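Local coordinates for protein esterase (Sinorhizobium meliloti 1021, PDB 4TX1) that is a carbohydrate acetylesterase of the SGNH hydrolase family, probably cleaving ester bonds of acetylated carbohydrates and perhaps of aryl esters, at residues N102-V116 and M160-L174. Residues are numbered along the deposited sequence; the frame is centred on the assembly and turned at random.
Sequences NDMKPIIHGTAFGAV and MFAGGVEQSAMLAPL
At the start of helix 112-127 in this SGNH hydrolase, the first turn is held by a side chain from another helix: the carbonyl oxygen of Gln167 takes the backbone N-H of Ala112. Ala112 N lies 2.8 Å from Gln167 OE1 in a nearly straight bond (169°), in the carbonyl plane, while Thr111, the N-cap, accepts from Gly114 N through OG1. Water 2 donates to the same OE1 and accepts from Phe113 N, extending the grip to the next amide. With chi1 at -68°, Gln167 CG stands 3.2 Å from Gly110 O, and a bend at chi2 (-71°) then turns the amide toward Ala112. Shortened to an alanine, the residue would probably leave Ala112 N without its side-chain acceptor and water 2 without the atom it donates to. Beside this polar contact, Ala112 CB packs against Leu174 CD1 at 3.6 Å, and Leu171 CD2 reaches Ala115 CB. Met104 SD lies 3.5 Å from Ser168 N, in the short helix 164-168, and Met104 CE touches Leu171 CD2. At the other end the straight chain of Lys105 runs over a face of the Phe161 ring, Lys105 CG standing 4.0 Å from the ring centroid in a CH-pi contact; Met160 SD meets Lys105 CD, and water 1 links Ile107 N to Met160 O. The loop after strand 94-98 thus lies on the end of helix 155-160 and on helix 164-168, and the first turn of helix 112-127 on helix 171-182, where Tyr175 and Leu178 continue the packing against Val116; Asn102, bound to Arg63 O through ND2, is near the probable Ser-His-Asp triad, and Met160 meets Phe113 of a neighbouring subunit.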
ATOM      1  N   ASN A 102       9.029  -7.172  20.060  1.00 12.83           N
ATOM      2  CA  ASN A 102       9.614  -6.394  18.981  1.00 11.67           C
ATOM      3  C   ASN A 102       9.303  -4.919  19.064  1.00 11.31           C
ATOM      4  O   ASN A 102      10.034  -4.094  18.559  1.00 13.52           O
ATOM      5  CB  ASN A 102       9.229  -6.998  17.628  1.00 12.37           C
ATOM      6  CG  ASN A 102       9.857  -8.352  17.408  1.00 12.98           C
ATOM      7  OD1 ASN A 102      11.081  -8.433  17.396  1.00 15.76           O
ATOM      8  ND2 ASN A 102       9.083  -9.398  17.282  1.00 11.32           N
ATOM      9  N   ASP A 103       8.220  -4.633  19.755  1.00 11.52           N
ATOM     10  CA  ASP A 103       7.849  -3.250  20.044  1.00 12.59           C
ATOM     11  C   ASP A 103       8.890  -2.569  20.969  1.00 14.63           C
ATOM     12  O   ASP A 103       8.982  -1.330  21.021  1.00 14.11           O
ATOM     13  CB  ASP A 103       6.489  -3.104  20.704  1.00 12.63           C
ATOM     14  CG  ASP A 103       5.321  -3.415  19.791  1.00 14.38           C
ATOM     15  OD1 ASP A 103       5.331  -4.570  19.240  1.00 13.71           O
ATOM     16  OD2 ASP A 103       4.295  -2.647  19.723  1.00 14.53           O
ATOM     17  N   MET A 104       9.724  -3.389  21.654  1.00 12.68           N
ATOM     18  CA  MET A 104      10.781  -2.807  22.505  1.00 14.50           C
ATOM     19  C   MET A 104      11.994  -2.279  21.766  1.00 15.49           C
ATOM     20  O   MET A 104      12.839  -1.594  22.344  1.00 16.55           O
ATOM     21  CB  MET A 104      11.208  -3.910  23.530  1.00 15.13           C
ATOM     22  CG  MET A 104      10.098  -4.512  24.343  1.00 14.60           C
ATOM     23  SD  MET A 104       9.291  -3.269  25.441  1.00 17.74           S
ATOM     24  CE  MET A 104       7.875  -2.704  24.520  1.00 15.95           C
ATOM     25  N   LYS A 105      12.071  -2.544  20.452  1.00 12.58           N
ATOM     26  CA  LYS A 105      13.077  -1.982  19.600  1.00 13.77           C
ATOM     27  C   LYS A 105      12.883  -0.526  19.382  1.00 14.13           C
ATOM     28  O   LYS A 105      11.811  -0.098  18.948  1.00 13.63           O
ATOM     29  CB  LYS A 105      12.994  -2.647  18.194  1.00 12.99           C
ATOM     30  CG  LYS A 105      13.255  -4.144  18.197  1.00 13.35           C
ATOM     31  CD  LYS A 105      12.981  -4.668  16.786  1.00 13.74           C
ATOM     32  CE  LYS A 105      13.273  -6.145  16.660  1.00 13.51           C
ATOM     33  NZ  LYS A 105      12.961  -6.752  15.287  1.00 12.71           N
ATOM     34  N   PRO A 106      13.918   0.289  19.632  1.00 15.90           N
ATOM     35  CA  PRO A 106      13.813   1.728  19.325  1.00 16.60           C
ATOM     36  C   PRO A 106      13.357   2.089  17.941  1.00 16.37           C
ATOM     37  O   PRO A 106      12.599   3.051  17.771  1.00 17.77           O
ATOM     38  CB  PRO A 106      15.258   2.216  19.561  1.00 18.43           C
ATOM     39  CG  PRO A 106      15.752   1.336  20.704  1.00 19.00           C
ATOM     40  CD  PRO A 106      15.122  -0.011  20.461  1.00 17.02           C
ATOM     41  N   ILE A 107      13.778   1.355  16.952  1.00 14.81           N
ATOM     42  CA  ILE A 107      13.371   1.620  15.586  1.00 15.54           C
ATOM     43  C   ILE A 107      11.852   1.443  15.473  1.00 17.45           C
ATOM     44  O   ILE A 107      11.292   2.089  14.573  1.00 20.15           O
ATOM     45  CB  ILE A 107      14.079   0.827  14.488  1.00 17.71           C
ATOM     46  CG1 ILE A 107      13.895  -0.678  14.635  1.00 20.13           C
ATOM     47  CG2 ILE A 107      15.626   1.196  14.491  1.00 18.65           C
ATOM     48  CD1 ILE A 107      14.250  -1.542  13.365  1.00 20.88           C
ATOM     49  N   ILE A 108      11.211   0.626  16.327  1.00 15.58           N
ATOM     50  CA  ILE A 108       9.758   0.418  16.230  1.00 12.37           C
ATOM     51  C   ILE A 108       9.035   1.470  17.031  1.00 14.06           C
ATOM     52  O   ILE A 108       8.166   2.197  16.512  1.00 14.23           O
ATOM     53  CB  ILE A 108       9.363  -1.035  16.564  1.00 12.07           C
ATOM     54  CG1 ILE A 108      10.127  -2.044  15.696  1.00 12.49           C
ATOM     55  CG2 ILE A 108       7.829  -1.166  16.553  1.00 12.54           C
ATOM     56  CD1 ILE A 108       9.860  -1.928  14.174  1.00 12.77           C
ATOM     57  N   HIS A 109       9.403   1.578  18.305  1.00 13.28           N
ATOM     58  CA  HIS A 109       9.150   2.758  19.120  1.00 15.40           C
ATOM     59  C   HIS A 109       9.757   2.587  20.499  1.00 14.56           C
ATOM     60  O   HIS A 109      10.073   3.618  21.150  1.00 16.21           O
ATOM     61  CB  HIS A 109       7.633   3.067  19.248  1.00 13.83           C
ATOM     62  CG  HIS A 109       6.808   1.927  19.786  1.00 13.72           C
ATOM     63  ND1 HIS A 109       6.060   1.054  19.008  1.00 15.48           N
ATOM     64  CD2 HIS A 109       6.669   1.506  21.047  1.00 11.81           C
ATOM     65  CE1 HIS A 109       5.501   0.135  19.783  1.00 10.26           C
ATOM     66  NE2 HIS A 109       5.852   0.397  21.026  1.00 17.65           N
ATOM     67  N   GLY A 110       9.860   1.360  20.993  1.00 14.25           N
ATOM     68  CA  GLY A 110      10.590   1.036  22.207  1.00 15.78           C
ATOM     69  C   GLY A 110       9.813   1.188  23.495  1.00 19.06           C
ATOM     70  O   GLY A 110      10.399   1.094  24.582  1.00 25.77           O
ATOM     71  N   THR A 111       8.510   1.418  23.415  1.00 16.96           N
ATOM     72  CA  THR A 111       7.717   1.724  24.598  1.00 17.50           C
ATOM     73  C   THR A 111       6.685   0.652  24.973  1.00 18.77           C
ATOM     74  O   THR A 111       5.941   0.141  24.150  1.00 16.11           O
ATOM     75  CB  THR A 111       7.001   3.106  24.510  1.00 17.92           C
ATOM     76  OG1 THR A 111       5.992   3.100  23.460  1.00 17.18           O
ATOM     77  CG2 THR A 111       7.995   4.290  24.159  1.00 19.45           C
ATOM     78  N   ALA A 112       6.601   0.332  26.282  1.00 16.67           N
ATOM     79  CA  ALA A 112       5.555  -0.527  26.748  1.00 15.31           C
ATOM     80  C   ALA A 112       4.169   0.015  26.384  1.00 16.80           C
ATOM     81  O   ALA A 112       3.245  -0.747  26.057  1.00 14.86           O
ATOM     82  CB  ALA A 112       5.658  -0.778  28.269  1.00 17.65           C
ATOM     83  N   PHE A 113       4.003   1.325  26.540  1.00 17.46           N
ATOM     84  CA  PHE A 113       2.700   1.930  26.288  1.00 17.44           C
ATOM     85  C   PHE A 113       2.321   1.747  24.790  1.00 16.14           C
ATOM     86  O   PHE A 113       1.216   1.435  24.489  1.00 17.78           O
ATOM     87  CB  PHE A 113       2.709   3.432  26.618  1.00 18.72           C
ATOM     88  CG  PHE A 113       1.412   4.020  26.441  1.00 21.37           C
ATOM     89  CD1 PHE A 113       0.387   3.665  27.307  1.00 23.80           C
ATOM     90  CD2 PHE A 113       1.134   4.789  25.303  1.00 23.25           C
ATOM     91  CE1 PHE A 113      -0.897   4.159  27.081  1.00 27.04           C
ATOM     92  CE2 PHE A 113      -0.137   5.311  25.140  1.00 23.07           C
ATOM     93  CZ  PHE A 113      -1.125   4.999  26.007  1.00 25.29           C
ATOM     94  N   GLY A 114       3.294   1.900  23.883  1.00 15.71           N
ATOM     95  CA  GLY A 114       2.989   1.705  22.450  1.00 15.23           C
ATOM     96  C   GLY A 114       2.579   0.249  22.161  1.00 14.70           C
ATOM     97  O   GLY A 114       1.734   0.014  21.301  1.00 15.47           O
ATOM     98  N   ALA A 115       3.135  -0.718  22.901  1.00 14.39           N
ATOM     99  CA  ALA A 115       2.821  -2.119  22.756  1.00 14.28           C
ATOM    100  C   ALA A 115       1.405  -2.369  23.231  1.00 15.69           C
ATOM    101  O   ALA A 115       0.640  -3.042  22.577  1.00 13.37           O
ATOM    102  CB  ALA A 115       3.801  -3.066  23.477  1.00 12.37           C
ATOM    103  N   VAL A 116       1.023  -1.846  24.410  1.00 15.75           N
ATOM    104  CA  VAL A 116      -0.341  -2.142  24.865  1.00 15.73           C
ATOM    105  C   VAL A 116      -1.374  -1.460  23.946  1.00 13.56           C
ATOM    106  O   VAL A 116      -2.416  -1.994  23.768  1.00 14.35           O
ATOM    107  CB  VAL A 116      -0.547  -1.810  26.362  1.00 19.01           C
ATOM    108  CG1 VAL A 116      -0.453  -0.362  26.591  1.00 17.66           C
ATOM    109  CG2 VAL A 116      -1.849  -2.399  26.894  1.00 21.81           C
ATOM    110  N   MET A 160      19.902  -3.438  19.162  1.00 16.95           N
ATOM    111  CA  MET A 160      18.546  -3.593  18.502  1.00 16.78           C
ATOM    112  C   MET A 160      17.431  -3.350  19.521  1.00 16.93           C
ATOM    113  O   MET A 160      16.413  -2.779  19.189  1.00 15.29           O
ATOM    114  CB  MET A 160      18.391  -4.953  17.891  1.00 17.52           C
ATOM    115  CG  MET A 160      17.016  -5.258  17.344  1.00 22.42           C
ATOM    116  SD  MET A 160      16.707  -4.219  15.867  1.00 35.12           S
ATOM    117  CE  MET A 160      17.041  -5.476  14.679  1.00 25.32           C
ATOM    118  N   PHE A 161      17.633  -3.776  20.769  1.00 16.71           N
ATOM    119  CA  PHE A 161      16.638  -3.711  21.815  1.00 16.25           C
ATOM    120  C   PHE A 161      17.090  -2.809  22.945  1.00 17.41           C
ATOM    121  O   PHE A 161      16.578  -2.938  24.081  1.00 17.68           O
ATOM    122  CB  PHE A 161      16.339  -5.132  22.364  1.00 15.95           C
ATOM    123  CG  PHE A 161      15.694  -6.067  21.376  1.00 15.30           C
ATOM    124  CD1 PHE A 161      14.273  -6.122  21.269  1.00 15.60           C
ATOM    125  CD2 PHE A 161      16.448  -6.900  20.543  1.00 14.65           C
ATOM    126  CE1 PHE A 161      13.648  -6.991  20.396  1.00 16.08           C
ATOM    127  CE2 PHE A 161      15.779  -7.760  19.666  1.00 14.69           C
ATOM    128  CZ  PHE A 161      14.387  -7.795  19.609  1.00 16.07           C
ATOM    129  N   ALA A 162      17.884  -1.791  22.621  1.00 17.13           N
ATOM    130  CA  ALA A 162      18.358  -0.846  23.637  1.00 18.20           C
ATOM    131  C   ALA A 162      17.196  -0.233  24.435  1.00 20.03           C
ATOM    132  O   ALA A 162      16.202   0.288  23.885  1.00 19.88           O
ATOM    133  CB  ALA A 162      19.240   0.234  22.974  1.00 20.48           C
ATOM    134  N   GLY A 163      17.264  -0.287  25.750  1.00 20.94           N
ATOM    135  CA  GLY A 163      16.156   0.245  26.623  1.00 20.77           C
ATOM    136  C   GLY A 163      15.058  -0.768  26.937  1.00 21.82           C
ATOM    137  O   GLY A 163      14.171  -0.557  27.782  1.00 20.07           O
ATOM    138  N   GLY A 164      15.083  -1.892  26.250  1.00 17.46           N
ATOM    139  CA  GLY A 164      14.003  -2.882  26.292  1.00 17.16           C
ATOM    140  C   GLY A 164      13.872  -3.647  27.562  1.00 18.31           C
ATOM    141  O   GLY A 164      12.836  -4.191  27.864  1.00 17.64           O
ATOM    142  N   VAL A 165      14.980  -3.794  28.324  1.00 17.74           N
ATOM    143  CA  VAL A 165      14.821  -4.549  29.581  1.00 17.91           C
ATOM    144  C   VAL A 165      13.881  -3.774  30.517  1.00 17.02           C
ATOM    145  O   VAL A 165      12.913  -4.334  31.059  1.00 18.78           O
ATOM    146  CB  VAL A 165      16.197  -4.748  30.237  1.00 19.58           C
ATOM    147  CG1 VAL A 165      16.048  -5.293  31.677  1.00 19.84           C
ATOM    148  CG2 VAL A 165      17.004  -5.719  29.383  1.00 18.28           C
ATOM    149  N   GLU A 166      14.143  -2.493  30.660  1.00 17.74           N
ATOM    150  CA  GLU A 166      13.300  -1.706  31.531  1.00 20.68           C
ATOM    151  C   GLU A 166      11.855  -1.565  31.022  1.00 19.21           C
ATOM    152  O   GLU A 166      10.901  -1.664  31.781  1.00 19.19           O
ATOM    153  CB  GLU A 166      13.941  -0.368  31.709  1.00 24.05           C
ATOM    154  CG  GLU A 166      15.314  -0.464  32.381  1.00 30.70           C
ATOM    155  CD  GLU A 166      16.544  -0.672  31.438  1.00 38.31           C
ATOM    156  OE1 GLU A 166      16.510  -1.033  30.180  1.00 30.23           O
ATOM    157  OE2 GLU A 166      17.644  -0.465  32.026  1.00 46.46           O
ATOM    158  N   GLN A 167      11.695  -1.339  29.700  1.00 17.34           N
ATOM    159  CA  GLN A 167      10.309  -1.229  29.166  1.00 15.74           C
ATOM    160  C   GLN A 167       9.544  -2.531  29.180  1.00 16.72           C
ATOM    161  O   GLN A 167       8.365  -2.581  29.493  1.00 16.50           O
ATOM    162  CB  GLN A 167      10.309  -0.504  27.804  1.00 16.78           C
ATOM    163  CG  GLN A 167      10.665   0.991  27.782  1.00 16.83           C
ATOM    164  CD  GLN A 167       9.544   1.835  28.394  1.00 18.95           C
ATOM    165  OE1 GLN A 167       8.368   1.675  28.065  1.00 19.65           O
ATOM    166  NE2 GLN A 167       9.916   2.711  29.356  1.00 21.87           N
ATOM    167  N   SER A 168      10.185  -3.657  28.848  1.00 15.55           N
ATOM    168  CA  SER A 168       9.474  -4.861  28.753  1.00 16.90           C
ATOM    169  C   SER A 168       8.954  -5.324  30.088  1.00 19.93           C
ATOM    170  O   SER A 168       8.010  -6.071  30.146  1.00 17.83           O
ATOM    171  CB  SER A 168      10.270  -5.944  28.062  1.00 19.05           C
ATOM    172  OG  SER A 168      11.382  -6.373  28.877  1.00 20.23           O
ATOM    173  N   ALA A 169       9.619  -4.880  31.155  1.00 19.59           N
ATOM    174  CA  ALA A 169       9.155  -5.221  32.514  1.00 19.75           C
ATOM    175  C   ALA A 169       7.797  -4.636  32.792  1.00 21.32           C
ATOM    176  O   ALA A 169       7.067  -5.092  33.726  1.00 21.22           O
ATOM    177  CB  ALA A 169      10.200  -4.686  33.540  1.00 19.44           C
ATOM    178  N   MET A 170       7.439  -3.591  32.040  1.00 20.17           N
ATOM    179  CA  MET A 170       6.131  -2.916  32.223  1.00 20.82           C
ATOM    180  C   MET A 170       5.001  -3.563  31.457  1.00 21.98           C
ATOM    181  O   MET A 170       3.827  -3.196  31.638  1.00 21.94           O
ATOM    182  CB  MET A 170       6.241  -1.466  31.844  1.00 21.72           C
ATOM    183  CG  MET A 170       7.225  -0.678  32.688  1.00 27.67           C
ATOM    184  SD  MET A 170       7.498   0.927  31.931  1.00 35.99           S
ATOM    185  CE  MET A 170       9.113   1.451  32.511  1.00 36.81           C
ATOM    186  N   LEU A 171       5.313  -4.501  30.542  1.00 20.53           N
ATOM    187  CA  LEU A 171       4.228  -5.107  29.755  1.00 20.08           C
ATOM    188  C   LEU A 171       3.213  -5.913  30.552  1.00 22.22           C
ATOM    189  O   LEU A 171       2.029  -5.818  30.270  1.00 19.66           O
ATOM    190  CB  LEU A 171       4.772  -6.027  28.615  1.00 18.73           C
ATOM    191  CG  LEU A 171       5.685  -5.331  27.628  1.00 18.95           C
ATOM    192  CD1 LEU A 171       6.476  -6.380  26.847  1.00 16.31           C
ATOM    193  CD2 LEU A 171       4.866  -4.360  26.733  1.00 17.59           C
ATOM    194  N   ALA A 172       3.628  -6.715  31.552  1.00 18.59           N
ATOM    195  CA  ALA A 172       2.664  -7.511  32.308  1.00 19.46           C
ATOM    196  C   ALA A 172       1.563  -6.641  32.999  1.00 18.19           C
ATOM    197  O   ALA A 172       0.408  -6.932  32.870  1.00 19.52           O
ATOM    198  CB  ALA A 172       3.369  -8.440  33.278  1.00 19.70           C
ATOM    199  N   PRO A 173       1.929  -5.576  33.719  1.00 21.28           N
ATOM    200  CA  PRO A 173       0.859  -4.825  34.422  1.00 20.40           C
ATOM    201  C   PRO A 173      -0.060  -4.049  33.436  1.00 21.58           C
ATOM    202  O   PRO A 173      -1.297  -4.025  33.622  1.00 22.25           O
ATOM    203  CB  PRO A 173       1.619  -3.892  35.361  1.00 22.10           C
ATOM    204  CG  PRO A 173       3.060  -3.914  34.970  1.00 23.18           C
ATOM    205  CD  PRO A 173       3.278  -5.210  34.199  1.00 20.45           C
ATOM    206  N   LEU A 174       0.537  -3.467  32.380  1.00 21.23           N
ATOM    207  CA  LEU A 174      -0.216  -2.774  31.345  1.00 19.17           C
ATOM    208  C   LEU A 174      -1.133  -3.739  30.608  1.00 17.43           C
ATOM    209  O   LEU A 174      -2.289  -3.388  30.348  1.00 17.34           O
ATOM    210  CB  LEU A 174       0.715  -2.066  30.385  1.00 20.30           C
ATOM    211  CG  LEU A 174       1.499  -0.855  30.859  1.00 21.03           C
ATOM    212  CD1 LEU A 174       2.365  -0.318  29.714  1.00 24.11           C
ATOM    213  CD2 LEU A 174       0.531   0.181  31.428  1.00 24.86           C
TER
HETATM  214  O   HOH W   1      16.020  -0.629  17.385  1.00 17.94           O
HETATM  215  O   HOH W   2       5.930   2.955  28.165  1.00 18.55           O